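PDB 5EZM: 4-amino-4-deoxy-L-arabinose transferase or related glycosyltransferases of PMT family from Cupriavidus metallidurans, which probably transfers 4-amino-4-deoxy-L-arabinose from a polyprenyl phosphate carrier to lipid A, as a zinc-binding integral membrane glycosyltransferase of the GT-C fold. Local coordinates for residues 118-123 with 168-173; 414-419 with 451-456; 422-427 with 444-449. All blocks are in the same frame, centred on the assembly; numbering follows the deposited sequence.

Contact 1 (118-123 with 168-173); sequences GLLGIG and MSCVLA. With MPG ([(Z)-octadec-9-enyl] (2R)-2,3-bis(oxidanyl)propanoate), chain F; DSL (mono-trans, octa-cis decaprenyl-phosphate), chain C.
Leu120 and Gly121 meet Cys170 and Ser169 without a ring, carboxylate or other flat side chain between them; the groups that meet are the isobutyl end of Leu120, a sulfur, a hydroxyl oxygen and a bare stretch of helix backbone. This is helix-to-helix packing inside the transmembrane bundle of the GT-C fold, where helices 112-133 and 160-178 run side by side in the same general direction. Backbones come nearest at Gly121 and Ser169, whose CA atoms are 5.5 Å apart. Here Ser169 aims its side chain at the glycine, and OG lies 3.3 Å from Gly121 CA, a packing contact made at a position without a side chain. The hydroxyl's polar partner is within its own helix, the carbonyl oxygen of Gly166, to which OG is hydrogen-bonded. With chi1 at 76°, OG stands between the backbone N and the carbonyl carbon, a placement that lets it serve that bond while facing the glycine.

Next to this pair, the forked end of Leu120 reaches across to the thiol of Cys170: CD2 is 3.7 Å from SG, with CG almost as near. With CG anti to the backbone N (chi1 -172°), the fork is carried toward Cys170; CD2 lies on the sulfur, CD1 between the sulfur and lipid. Around the pair, Cys170 and Val171 pack on helix 185-206, Leu119 on helix 31-47, and Leu172 on Met326 and Trp330 of helix 323-339. Bound lipid lies on both helices: the decaprenyl phosphate touches Val171 and Leu172, with Val171 CG1 3.7 Å from its C23, while Leu120 CD1 lies 3.8 Å from C3 of an MPG lipid.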
ATOM      1  N   GLY A 118      -3.657  -8.140   1.326  1.00 59.00           N
ATOM      2  CA  GLY A 118      -2.498  -9.013   1.435  1.00 57.97           C
ATOM      3  C   GLY A 118      -2.888 -10.458   1.670  1.00 57.86           C
ATOM      4  O   GLY A 118      -2.422 -11.367   0.970  1.00 60.43           O
ATOM      5  N   LEU A 119      -3.764 -10.691   2.656  1.00 55.62           N
ATOM      6  CA  LEU A 119      -4.253 -12.046   2.888  1.00 56.81           C
ATOM      7  C   LEU A 119      -4.900 -12.620   1.635  1.00 57.87           C
ATOM      8  O   LEU A 119      -4.718 -13.800   1.316  1.00 58.20           O
ATOM      9  CB  LEU A 119      -5.245 -12.060   4.049  1.00 58.53           C
ATOM     10  CG  LEU A 119      -4.689 -11.696   5.423  1.00 58.28           C
ATOM     11  CD1 LEU A 119      -5.790 -11.761   6.473  1.00 56.91           C
ATOM     12  CD2 LEU A 119      -3.535 -12.618   5.783  1.00 58.54           C
ATOM     13  N   LEU A 120      -5.644 -11.791   0.901  1.00 58.33           N
ATOM     14  CA  LEU A 120      -6.315 -12.255  -0.306  1.00 57.84           C
ATOM     15  C   LEU A 120      -5.308 -12.690  -1.362  1.00 58.66           C
ATOM     16  O   LEU A 120      -5.472 -13.743  -1.993  1.00 59.38           O
ATOM     17  CB  LEU A 120      -7.224 -11.151  -0.848  1.00 56.82           C
ATOM     18  CG  LEU A 120      -8.151 -11.538  -1.996  1.00 58.08           C
ATOM     19  CD1 LEU A 120      -9.006 -12.733  -1.600  1.00 61.18           C
ATOM     20  CD2 LEU A 120      -9.024 -10.364  -2.396  1.00 55.25           C
ATOM     21  N   GLY A 121      -4.258 -11.891  -1.567  1.00 59.01           N
ATOM     22  CA  GLY A 121      -3.223 -12.275  -2.511  1.00 59.83           C
ATOM     23  C   GLY A 121      -2.545 -13.576  -2.129  1.00 59.97           C
ATOM     24  O   GLY A 121      -2.326 -14.447  -2.980  1.00 61.24           O
ATOM     25  N   ILE A 122      -2.210 -13.731  -0.843  1.00 58.61           N
ATOM     26  CA  ILE A 122      -1.652 -15.002  -0.381  1.00 60.65           C
ATOM     27  C   ILE A 122      -2.597 -16.147  -0.721  1.00 62.54           C
ATOM     28  O   ILE A 122      -2.213 -17.122  -1.378  1.00 62.54           O
ATOM     29  CB  ILE A 122      -1.363 -14.952   1.129  1.00 59.77           C
ATOM     30  CG1 ILE A 122      -0.276 -13.924   1.438  1.00 60.28           C
ATOM     31  CG2 ILE A 122      -0.962 -16.333   1.629  1.00 59.38           C
ATOM     32  CD1 ILE A 122       0.042 -13.802   2.918  1.00 59.79           C
ATOM     33  N   GLY A 123      -3.855 -16.025  -0.301  1.00 64.04           N
ATOM     34  CA  GLY A 123      -4.854 -17.059  -0.479  1.00 65.48           C
ATOM     35  C   GLY A 123      -5.067 -17.490  -1.914  1.00 67.86           C
ATOM     36  O   GLY A 123      -4.886 -18.668  -2.238  1.00 73.22           O
ATOM     37  N   MET A 168      -5.677  -7.489  -8.347  1.00 69.20           N
ATOM     38  CA  MET A 168      -5.015  -7.966  -9.556  1.00 68.62           C
ATOM     39  C   MET A 168      -4.450  -9.366  -9.361  1.00 66.86           C
ATOM     40  O   MET A 168      -4.407 -10.156 -10.315  1.00 69.22           O
ATOM     41  CB  MET A 168      -3.922  -6.989  -9.986  1.00 69.50           C
ATOM     42  CG  MET A 168      -4.464  -5.700 -10.589  1.00 71.65           C
ATOM     43  SD  MET A 168      -3.204  -4.712 -11.419  1.00 76.23           S
ATOM     44  CE  MET A 168      -2.741  -5.811 -12.757  1.00 80.21           C
ATOM     45  N   SER A 169      -4.023  -9.697  -8.139  1.00 63.36           N
ATOM     46  CA  SER A 169      -3.671 -11.079  -7.844  1.00 64.80           C
ATOM     47  C   SER A 169      -4.877 -11.992  -8.007  1.00 67.35           C
ATOM     48  O   SER A 169      -4.726 -13.164  -8.373  1.00 67.02           O
ATOM     49  CB  SER A 169      -3.101 -11.196  -6.430  1.00 63.74           C
ATOM     50  OG  SER A 169      -4.131 -11.125  -5.462  1.00 65.95           O
ATOM     51  N   CYS A 170      -6.080 -11.473  -7.746  1.00 68.79           N
ATOM     52  CA  CYS A 170      -7.280 -12.233  -8.081  1.00 71.41           C
ATOM     53  C   CYS A 170      -7.454 -12.355  -9.592  1.00 72.19           C
ATOM     54  O   CYS A 170      -7.931 -13.385 -10.080  1.00 74.78           O
ATOM     55  CB  CYS A 170      -8.514 -11.594  -7.448  1.00 72.55           C
ATOM     56  SG  CYS A 170      -8.700 -11.948  -5.690  1.00 72.81           S
ATOM     57  N   VAL A 171      -7.080 -11.320 -10.351  1.00 70.11           N
ATOM     58  CA  VAL A 171      -7.132 -11.424 -11.810  1.00 71.21           C
ATOM     59  C   VAL A 171      -6.254 -12.574 -12.289  1.00 71.19           C
ATOM     60  O   VAL A 171      -6.702 -13.464 -13.027  1.00 72.77           O
ATOM     61  CB  VAL A 171      -6.713 -10.095 -12.467  1.00 71.51           C
ATOM     62  CG1 VAL A 171      -6.785 -10.210 -13.981  1.00 72.45           C
ATOM     63  CG2 VAL A 171      -7.582  -8.951 -11.975  1.00 71.63           C
ATOM     64  N   LEU A 172      -4.987 -12.575 -11.865  1.00 69.22           N
ATOM     65  CA  LEU A 172      -4.056 -13.615 -12.292  1.00 67.41           C
ATOM     66  C   LEU A 172      -4.507 -14.990 -11.819  1.00 70.41           C
ATOM     67  O   LEU A 172      -4.592 -15.936 -12.612  1.00 73.96           O
ATOM     68  CB  LEU A 172      -2.654 -13.305 -11.772  1.00 62.86           C
ATOM     69  CG  LEU A 172      -1.614 -14.395 -12.030  1.00 62.52           C
ATOM     70  CD1 LEU A 172      -1.369 -14.541 -13.518  1.00 64.98           C
ATOM     71  CD2 LEU A 172      -0.318 -14.101 -11.291  1.00 61.20           C
ATOM     72  N   ALA A 173      -4.805 -15.121 -10.523  1.00 70.29           N
ATOM     73  CA  ALA A 173      -5.157 -16.427  -9.971  1.00 69.10           C
ATOM     74  C   ALA A 173      -6.420 -16.979 -10.613  1.00 70.95           C
ATOM     75  O   ALA A 173      -6.488 -18.170 -10.939  1.00 73.93           O
ATOM     76  CB  ALA A 173      -5.329 -16.332  -8.457  1.00 67.90           C
TER
HETATM   77  C2  MPG F 605      -9.760 -12.638   3.165  1.00 78.91           C
HETATM   78  C3  MPG F 605      -8.939 -13.412   2.142  1.00 81.08           C
HETATM   79  C4  MPG F 605      -8.963 -14.916   2.371  1.00 81.36           C
HETATM   80  C5  MPG F 605      -8.180 -15.666   1.282  1.00 81.72           C
HETATM   81  C6  MPG F 605      -8.869 -16.966   0.838  1.00 81.54           C
HETATM   82  C7  MPG F 605      -8.517 -17.344  -0.613  1.00 81.65           C
HETATM   83  C8  MPG F 605      -8.956 -18.783  -0.972  1.00 81.56           C
HETATM   84  C1  MPG F 605     -10.016 -11.194   2.727  1.00 77.49           C
HETATM   85  C21 DSL C 602      -2.647 -12.331 -17.651  1.00 81.97           C
HETATM   86  C22 DSL C 602      -4.122 -12.250 -17.299  1.00 82.64           C
HETATM   87  C23 DSL C 602      -4.578 -12.516 -15.870  1.00 84.58           C
HETATM   88  C24 DSL C 602      -5.018 -11.942 -18.250  1.00 81.65           C
HETATM   89  C25 DSL C 602      -6.526 -11.854 -17.902  1.00 80.59           C
HETATM   90  C26 DSL C 602      -7.101 -10.571 -18.564  1.00 80.40           C
HETATM   91  C27 DSL C 602      -8.301 -10.950 -19.497  1.00 81.00           C
HETATM   92  C28 DSL C 602      -9.112 -12.240 -19.224  1.00 81.50           C
HETATM   93  C29 DSL C 602      -8.625 -10.151 -20.533  1.00 82.52           C
HETATM   94  C30 DSL C 602      -7.813  -8.857 -20.801  1.00 83.52           C
HETATM   95  C31 DSL C 602      -7.862  -8.499 -22.324  1.00 83.68           C
HETATM   96  C32 DSL C 602      -8.323  -7.010 -22.509  1.00 83.34           C
HETATM   97  C33 DSL C 602      -9.819  -6.648 -22.437  1.00 82.79           C
HETATM   98  C34 DSL C 602      -7.405  -6.042 -22.746  1.00 83.61           C

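Contact 2 (414-419 with 451-456); sequences AVAFVV and TVALLG. With MPG ([(Z)-octadec-9-enyl] (2R)-2,3-bis(oxidanyl)propanoate), chain B; MPG ([(Z)-octadec-9-enyl] (2R)-2,3-bis(oxidanyl)propanoate), chain X.
Ala416, Val415, Val452 and Ala453 form a small apolar interface between two antiparallel helices, 403-430 and 435-456, in the membrane-embedded part of the GT-C fold. The short segments run at 170° to each other with their axes 8.3 Å apart, and the CA atoms of Ala416 and Val452 are the nearest pair. At the middle sits the methyl of Ala416, which points to the partner helix and is received between two consecutive residues. On one side its CB is 4.1 Å from CG1 of Val452; on the other it rests over the backbone N of Ala453 and 3.9 Å from that residue's CB. Two small residues thus meet at this point, with the Ala416 methyl directed at the partner helix.

Val452 has the larger share of the interface, and its two branches face different surroundings. CG1, anti to the backbone N (chi1 171°), turns to helix 403-430 and meets CG1 of Val415 at 4.0 Å, the two valine side chains crossing at about a right angle. CG2 instead faces lipid, lying 3.6 Å from C1 of an MPG lipid; Leu455 CD1 touches C3 of the same molecule at 4.0 Å.

One polar tie accompanies the apolar face: the carbonyl oxygen of Ala453 is hydrogen-bonded to the hydroxyl of Tyr409, which belongs to helix 403-430 itself. Beyond the pair, Ala414, Phe417 and Val418 pack against Leu387 of helix 369-389, whereas Leu454 and Leu455 of helix 435-456 lean on the loop residues Met51, Arg52 and His156.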
ATOM      1  N   ALA A 414      18.362  -3.259  14.110  1.00 60.28           N
ATOM      2  CA  ALA A 414      19.274  -4.293  14.580  1.00 60.94           C
ATOM      3  C   ALA A 414      18.511  -5.483  15.144  1.00 60.66           C
ATOM      4  O   ALA A 414      18.845  -6.639  14.856  1.00 62.77           O
ATOM      5  CB  ALA A 414      20.225  -3.718  15.628  1.00 62.09           C
ATOM      6  N   VAL A 415      17.472  -5.220  15.941  1.00 59.52           N
ATOM      7  CA  VAL A 415      16.631  -6.299  16.453  1.00 60.10           C
ATOM      8  C   VAL A 415      16.002  -7.074  15.300  1.00 59.97           C
ATOM      9  O   VAL A 415      15.925  -8.309  15.333  1.00 60.68           O
ATOM     10  CB  VAL A 415      15.560  -5.738  17.411  1.00 59.41           C
ATOM     11  CG1 VAL A 415      14.490  -6.781  17.699  1.00 57.03           C
ATOM     12  CG2 VAL A 415      16.201  -5.270  18.708  1.00 61.13           C
ATOM     13  N   ALA A 416      15.559  -6.364  14.258  1.00 57.65           N
ATOM     14  CA  ALA A 416      14.942  -7.031  13.114  1.00 56.86           C
ATOM     15  C   ALA A 416      15.912  -8.011  12.459  1.00 60.32           C
ATOM     16  O   ALA A 416      15.573  -9.178  12.218  1.00 61.65           O
ATOM     17  CB  ALA A 416      14.452  -5.992  12.103  1.00 52.27           C
ATOM     18  N   PHE A 417      17.135  -7.562  12.171  1.00 60.62           N
ATOM     19  CA  PHE A 417      18.093  -8.490  11.581  1.00 63.87           C
ATOM     20  C   PHE A 417      18.466  -9.603  12.554  1.00 66.17           C
ATOM     21  O   PHE A 417      18.806 -10.712  12.123  1.00 67.04           O
ATOM     22  CB  PHE A 417      19.336  -7.742  11.099  1.00 65.72           C
ATOM     23  CG  PHE A 417      19.121  -6.990   9.815  1.00 65.03           C
ATOM     24  CD1 PHE A 417      18.901  -7.672   8.630  1.00 63.94           C
ATOM     25  CD2 PHE A 417      19.130  -5.605   9.795  1.00 65.73           C
ATOM     26  CE1 PHE A 417      18.697  -6.988   7.447  1.00 64.84           C
ATOM     27  CE2 PHE A 417      18.926  -4.913   8.614  1.00 66.29           C
ATOM     28  CZ  PHE A 417      18.709  -5.605   7.439  1.00 66.06           C
ATOM     29  N   VAL A 418      18.386  -9.343  13.861  1.00 66.40           N
ATOM     30  CA  VAL A 418      18.695 -10.389  14.831  1.00 67.93           C
ATOM     31  C   VAL A 418      17.638 -11.488  14.786  1.00 70.05           C
ATOM     32  O   VAL A 418      17.966 -12.679  14.771  1.00 73.91           O
ATOM     33  CB  VAL A 418      18.849  -9.798  16.245  1.00 64.48           C
ATOM     34  CG1 VAL A 418      18.776 -10.898  17.293  1.00 62.55           C
ATOM     35  CG2 VAL A 418      20.178  -9.072  16.363  1.00 63.61           C
ATOM     36  N   VAL A 419      16.356 -11.113  14.752  1.00 67.29           N
ATOM     37  CA  VAL A 419      15.322 -12.144  14.687  1.00 67.51           C
ATOM     38  C   VAL A 419      15.372 -12.858  13.340  1.00 66.78           C
ATOM     39  O   VAL A 419      15.095 -14.064  13.261  1.00 68.28           O
ATOM     40  CB  VAL A 419      13.924 -11.558  14.993  1.00 66.14           C
ATOM     41  CG1 VAL A 419      13.616 -10.379  14.120  1.00 66.40           C
ATOM     42  CG2 VAL A 419      12.840 -12.615  14.832  1.00 64.78           C
ATOM     43  N   THR A 451       8.543  -7.280   9.999  1.00 64.18           N
ATOM     44  CA  THR A 451       7.493  -6.684  10.818  1.00 63.55           C
ATOM     45  C   THR A 451       8.096  -5.805  11.905  1.00 61.91           C
ATOM     46  O   THR A 451       7.644  -4.677  12.129  1.00 63.00           O
ATOM     47  CB  THR A 451       6.607  -7.771  11.429  1.00 65.55           C
ATOM     48  OG1 THR A 451       5.862  -8.422  10.391  1.00 66.56           O
ATOM     49  CG2 THR A 451       5.636  -7.162  12.433  1.00 65.69           C
ATOM     50  N   VAL A 452       9.135  -6.302  12.583  1.00 60.23           N
ATOM     51  CA  VAL A 452       9.824  -5.481  13.576  1.00 59.24           C
ATOM     52  C   VAL A 452      10.424  -4.246  12.918  1.00 63.66           C
ATOM     53  O   VAL A 452      10.378  -3.144  13.475  1.00 66.00           O
ATOM     54  CB  VAL A 452      10.896  -6.307  14.312  1.00 54.40           C
ATOM     55  CG1 VAL A 452      11.748  -5.401  15.192  1.00 52.16           C
ATOM     56  CG2 VAL A 452      10.244  -7.398  15.146  1.00 52.90           C
ATOM     57  N   ALA A 453      10.985  -4.405  11.715  1.00 63.14           N
ATOM     58  CA  ALA A 453      11.548  -3.254  11.020  1.00 59.60           C
ATOM     59  C   ALA A 453      10.480  -2.216  10.696  1.00 60.49           C
ATOM     60  O   ALA A 453      10.767  -1.013  10.692  1.00 61.00           O
ATOM     61  CB  ALA A 453      12.263  -3.703   9.747  1.00 56.18           C
ATOM     62  N   LEU A 454       9.246  -2.652  10.432  1.00 60.10           N
ATOM     63  CA  LEU A 454       8.181  -1.698  10.137  1.00 60.41           C
ATOM     64  C   LEU A 454       7.671  -1.031  11.409  1.00 60.91           C
ATOM     65  O   LEU A 454       7.498   0.193  11.450  1.00 61.32           O
ATOM     66  CB  LEU A 454       7.036  -2.389   9.392  1.00 58.54           C
ATOM     67  CG  LEU A 454       5.864  -1.490   8.976  1.00 55.17           C
ATOM     68  CD1 LEU A 454       6.358  -0.248   8.257  1.00 53.26           C
ATOM     69  CD2 LEU A 454       4.863  -2.249   8.113  1.00 53.99           C
ATOM     70  N   LEU A 455       7.427  -1.819  12.460  1.00 58.76           N
ATOM     71  CA  LEU A 455       7.003  -1.244  13.731  1.00 58.53           C
ATOM     72  C   LEU A 455       8.038  -0.273  14.280  1.00 60.09           C
ATOM     73  O   LEU A 455       7.680   0.714  14.931  1.00 60.93           O
ATOM     74  CB  LEU A 455       6.734  -2.355  14.744  1.00 60.66           C
ATOM     75  CG  LEU A 455       5.626  -3.345  14.389  1.00 63.78           C
ATOM     76  CD1 LEU A 455       5.543  -4.432  15.442  1.00 65.18           C
ATOM     77  CD2 LEU A 455       4.288  -2.636  14.239  1.00 64.81           C
ATOM     78  N   GLY A 456       9.322  -0.529  14.027  1.00 60.17           N
ATOM     79  CA  GLY A 456      10.350   0.393  14.469  1.00 61.35           C
ATOM     80  C   GLY A 456      10.240   1.756  13.818  1.00 60.58           C
ATOM     81  O   GLY A 456      10.643   2.764  14.407  1.00 62.17           O
TER
HETATM   82  C2  MPG B 622       7.072  -8.421  17.146  1.00 77.73           C
HETATM   83  C3  MPG B 622       5.653  -8.229  16.624  1.00 77.37           C
HETATM   84  C4  MPG B 622       4.669  -7.871  17.727  1.00 76.30           C
HETATM   85  C5  MPG B 622       3.262  -8.416  17.437  1.00 76.15           C
HETATM   86  C6  MPG B 622       2.459  -8.679  18.722  1.00 76.77           C
HETATM   87  C1  MPG B 622       7.748  -9.660  16.551  1.00 77.09           C
HETATM   88  C2  MPG X 623       9.921   2.689  20.473  1.00 77.75           C
HETATM   89  C3  MPG X 623       8.778   2.956  19.502  1.00 78.80           C
HETATM   90  C4  MPG X 623       8.484   1.773  18.590  1.00 79.65           C
HETATM   91  C5  MPG X 623       8.731   0.413  19.264  1.00 79.31           C
HETATM   92  C6  MPG X 623       8.776  -0.753  18.261  1.00 78.31           C
HETATM   93  C7  MPG X 623       8.627  -2.123  18.953  1.00 77.70           C
HETATM   94  C8  MPG X 623       8.769  -3.314  17.974  1.00 77.69           C
HETATM   95  C1  MPG X 623      10.568   3.984  20.967  1.00 77.90           C

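Contact 3 (422-427 with 444-449); sequences LGIAVA and MGMYLG
Gly423 and Gly445 face each other with bare backbones, their CA atoms 4.2 Å apart, and beside them the ends of Ile424 and Met446 touch. At the glycine pair there is no side chain on either helix, which leaves main chain packed on main chain between helices that run in roughly opposite directions. The second pair is purely apolar: the terminal methyl CE of Met446 lies 3.6 Å from CD1 of Ile424 and 3.7 Å from CG1, touching the outer part of the isoleucine arm. Neither residue starts out aimed directly at the other helix. Ile424 carries CG1 anti to the carbonyl carbon (chi1 -68°) and extends it to CD1, while the methionine chain, bent at chi2 and chi3, brings its methyl to the isoleucine.

Around this first shell, helix 369-389 lies against both partners: Ile424 packs on Leu376, Met379 and Ala380, and Met446 also reaches Met379 as well as Pro298. Tyr442, one turn before Met446, adds contacts to Ile424 and Ala427. Toward the turn between the helices, the carbonyl oxygen of Ala427 is hydrogen-bonded to OG of Ser438. Away from the interface, Met444, Tyr447 and Leu448 pack on helix 31-47, so that this helix lies along another side of helix 435-456.

Gly445 and Gly449 are spaced four residues apart, a GxxxG sequence, and its first glycine meets Gly423 of the partner. Such glycine-to-glycine contact is characteristic of closely packed transmembrane helices, here within the helical hairpin formed by 403-430 and 435-456.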
ATOM      1  N   LEU A 422      18.001 -15.435  13.934  1.00 73.81           N
ATOM      2  CA  LEU A 422      17.460 -16.517  14.750  1.00 74.64           C
ATOM      3  C   LEU A 422      16.636 -17.473  13.901  1.00 72.70           C
ATOM      4  O   LEU A 422      16.865 -18.688  13.915  1.00 76.26           O
ATOM      5  CB  LEU A 422      16.619 -15.949  15.893  1.00 76.45           C
ATOM      6  CG  LEU A 422      17.377 -15.151  16.957  1.00 79.98           C
ATOM      7  CD1 LEU A 422      16.418 -14.553  17.975  1.00 80.63           C
ATOM      8  CD2 LEU A 422      18.412 -16.027  17.644  1.00 82.59           C
ATOM      9  N   GLY A 423      15.680 -16.933  13.136  1.00 68.02           N
ATOM     10  CA  GLY A 423      14.882 -17.773  12.259  1.00 65.21           C
ATOM     11  C   GLY A 423      15.725 -18.588  11.294  1.00 64.94           C
ATOM     12  O   GLY A 423      15.433 -19.759  11.038  1.00 64.99           O
ATOM     13  N   ILE A 424      16.787 -17.983  10.755  1.00 63.05           N
ATOM     14  CA  ILE A 424      17.679 -18.715   9.858  1.00 63.21           C
ATOM     15  C   ILE A 424      18.354 -19.863  10.599  1.00 67.91           C
ATOM     16  O   ILE A 424      18.464 -20.982  10.079  1.00 69.13           O
ATOM     17  CB  ILE A 424      18.712 -17.755   9.238  1.00 62.12           C
ATOM     18  CG1 ILE A 424      18.026 -16.779   8.283  1.00 56.96           C
ATOM     19  CG2 ILE A 424      19.825 -18.527   8.527  1.00 64.07           C
ATOM     20  CD1 ILE A 424      18.968 -15.762   7.695  1.00 55.22           C
ATOM     21  N   ALA A 425      18.800 -19.607  11.832  1.00 67.88           N
ATOM     22  CA  ALA A 425      19.496 -20.628  12.607  1.00 66.91           C
ATOM     23  C   ALA A 425      18.578 -21.803  12.926  1.00 65.43           C
ATOM     24  O   ALA A 425      18.939 -22.966  12.705  1.00 66.98           O
ATOM     25  CB  ALA A 425      20.057 -20.015  13.890  1.00 66.53           C
ATOM     26  N   VAL A 426      17.382 -21.519  13.447  1.00 62.50           N
ATOM     27  CA  VAL A 426      16.474 -22.612  13.776  1.00 65.97           C
ATOM     28  C   VAL A 426      16.000 -23.320  12.508  1.00 71.19           C
ATOM     29  O   VAL A 426      15.747 -24.532  12.526  1.00 73.27           O
ATOM     30  CB  VAL A 426      15.299 -22.103  14.638  1.00 60.58           C
ATOM     31  CG1 VAL A 426      14.675 -20.879  14.026  1.00 60.61           C
ATOM     32  CG2 VAL A 426      14.257 -23.190  14.827  1.00 58.43           C
ATOM     33  N   ALA A 427      15.904 -22.601  11.387  1.00 72.25           N
ATOM     34  CA  ALA A 427      15.594 -23.262  10.121  1.00 72.58           C
ATOM     35  C   ALA A 427      16.692 -24.244   9.735  1.00 75.56           C
ATOM     36  O   ALA A 427      16.409 -25.360   9.275  1.00 76.76           O
ATOM     37  CB  ALA A 427      15.388 -22.226   9.017  1.00 69.23           C
ATOM     38  N   MET A 444       8.906 -17.574   8.452  1.00 61.18           N
ATOM     39  CA  MET A 444       8.336 -16.968   9.653  1.00 59.75           C
ATOM     40  C   MET A 444       9.327 -16.013  10.310  1.00 59.50           C
ATOM     41  O   MET A 444       8.954 -14.912  10.742  1.00 56.80           O
ATOM     42  CB  MET A 444       7.904 -18.054  10.636  1.00 60.89           C
ATOM     43  CG  MET A 444       7.475 -17.528  11.995  1.00 63.06           C
ATOM     44  SD  MET A 444       5.996 -16.498  11.930  1.00 64.60           S
ATOM     45  CE  MET A 444       4.733 -17.714  11.562  1.00 64.65           C
ATOM     46  N   GLY A 445      10.599 -16.411  10.384  1.00 60.00           N
ATOM     47  CA  GLY A 445      11.608 -15.523  10.934  1.00 62.15           C
ATOM     48  C   GLY A 445      11.759 -14.248  10.128  1.00 64.25           C
ATOM     49  O   GLY A 445      11.859 -13.156  10.691  1.00 63.55           O
ATOM     50  N   MET A 446      11.771 -14.370   8.798  1.00 66.75           N
ATOM     51  CA  MET A 446      11.860 -13.190   7.943  1.00 63.94           C
ATOM     52  C   MET A 446      10.662 -12.276   8.147  1.00 62.50           C
ATOM     53  O   MET A 446      10.812 -11.058   8.293  1.00 60.75           O
ATOM     54  CB  MET A 446      11.969 -13.612   6.477  1.00 65.09           C
ATOM     55  CG  MET A 446      13.301 -14.218   6.120  1.00 70.23           C
ATOM     56  SD  MET A 446      14.618 -13.015   6.342  1.00 75.20           S
ATOM     57  CE  MET A 446      15.927 -14.078   6.924  1.00 78.01           C
ATOM     58  N   TYR A 447       9.457 -12.853   8.163  1.00 63.16           N
ATOM     59  CA  TYR A 447       8.247 -12.051   8.301  1.00 62.02           C
ATOM     60  C   TYR A 447       8.233 -11.304   9.629  1.00 60.44           C
ATOM     61  O   TYR A 447       7.943 -10.102   9.675  1.00 59.15           O
ATOM     62  CB  TYR A 447       7.015 -12.944   8.169  1.00 64.10           C
ATOM     63  CG  TYR A 447       5.736 -12.294   8.642  1.00 63.19           C
ATOM     64  CD1 TYR A 447       5.195 -11.211   7.965  1.00 63.50           C
ATOM     65  CD2 TYR A 447       5.068 -12.768   9.761  1.00 63.13           C
ATOM     66  CE1 TYR A 447       4.028 -10.617   8.391  1.00 64.13           C
ATOM     67  CE2 TYR A 447       3.898 -12.183  10.192  1.00 64.01           C
ATOM     68  CZ  TYR A 447       3.384 -11.108   9.504  1.00 66.08           C
ATOM     69  OH  TYR A 447       2.219 -10.518   9.932  1.00 70.48           O
ATOM     70  N   LEU A 448       8.551 -12.001  10.723  1.00 59.44           N
ATOM     71  CA  LEU A 448       8.642 -11.322  12.011  1.00 57.36           C
ATOM     72  C   LEU A 448       9.725 -10.251  11.987  1.00 59.45           C
ATOM     73  O   LEU A 448       9.566  -9.182  12.587  1.00 60.34           O
ATOM     74  CB  LEU A 448       8.906 -12.335  13.125  1.00 57.37           C
ATOM     75  CG  LEU A 448       7.810 -13.373  13.387  1.00 57.38           C
ATOM     76  CD1 LEU A 448       8.203 -14.300  14.527  1.00 58.33           C
ATOM     77  CD2 LEU A 448       6.477 -12.703  13.670  1.00 54.83           C
ATOM     78  N   GLY A 449      10.826 -10.512  11.283  1.00 61.38           N
ATOM     79  CA  GLY A 449      11.910  -9.557  11.174  1.00 62.09           C
ATOM     80  C   GLY A 449      11.495  -8.261  10.514  1.00 63.33           C
ATOM     81  O   GLY A 449      11.625  -7.182  11.103  1.00 65.43           O
TER

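Following the chain from its N terminus, contact 1 comes first, joining helix 112-133 to helix 160-178 across an intervening run that is mostly helical. That loop is closed well before the others open, and contacts 2 and 3 follow it in series: contacts 1 and 2 have centres about 26 Å apart, contacts 1 and 3 about 25 Å. Contact 2 then opens on helix 403-430, and contact 3 nests inside the loop it closes, nearer the turn. Both link the same helical hairpin and sit about 11 Å apart between centres; they touch where Val419 CG1 lies 3.5 Å from Gly449 CA, making one continuous seam along helices 403-430 and 435-456.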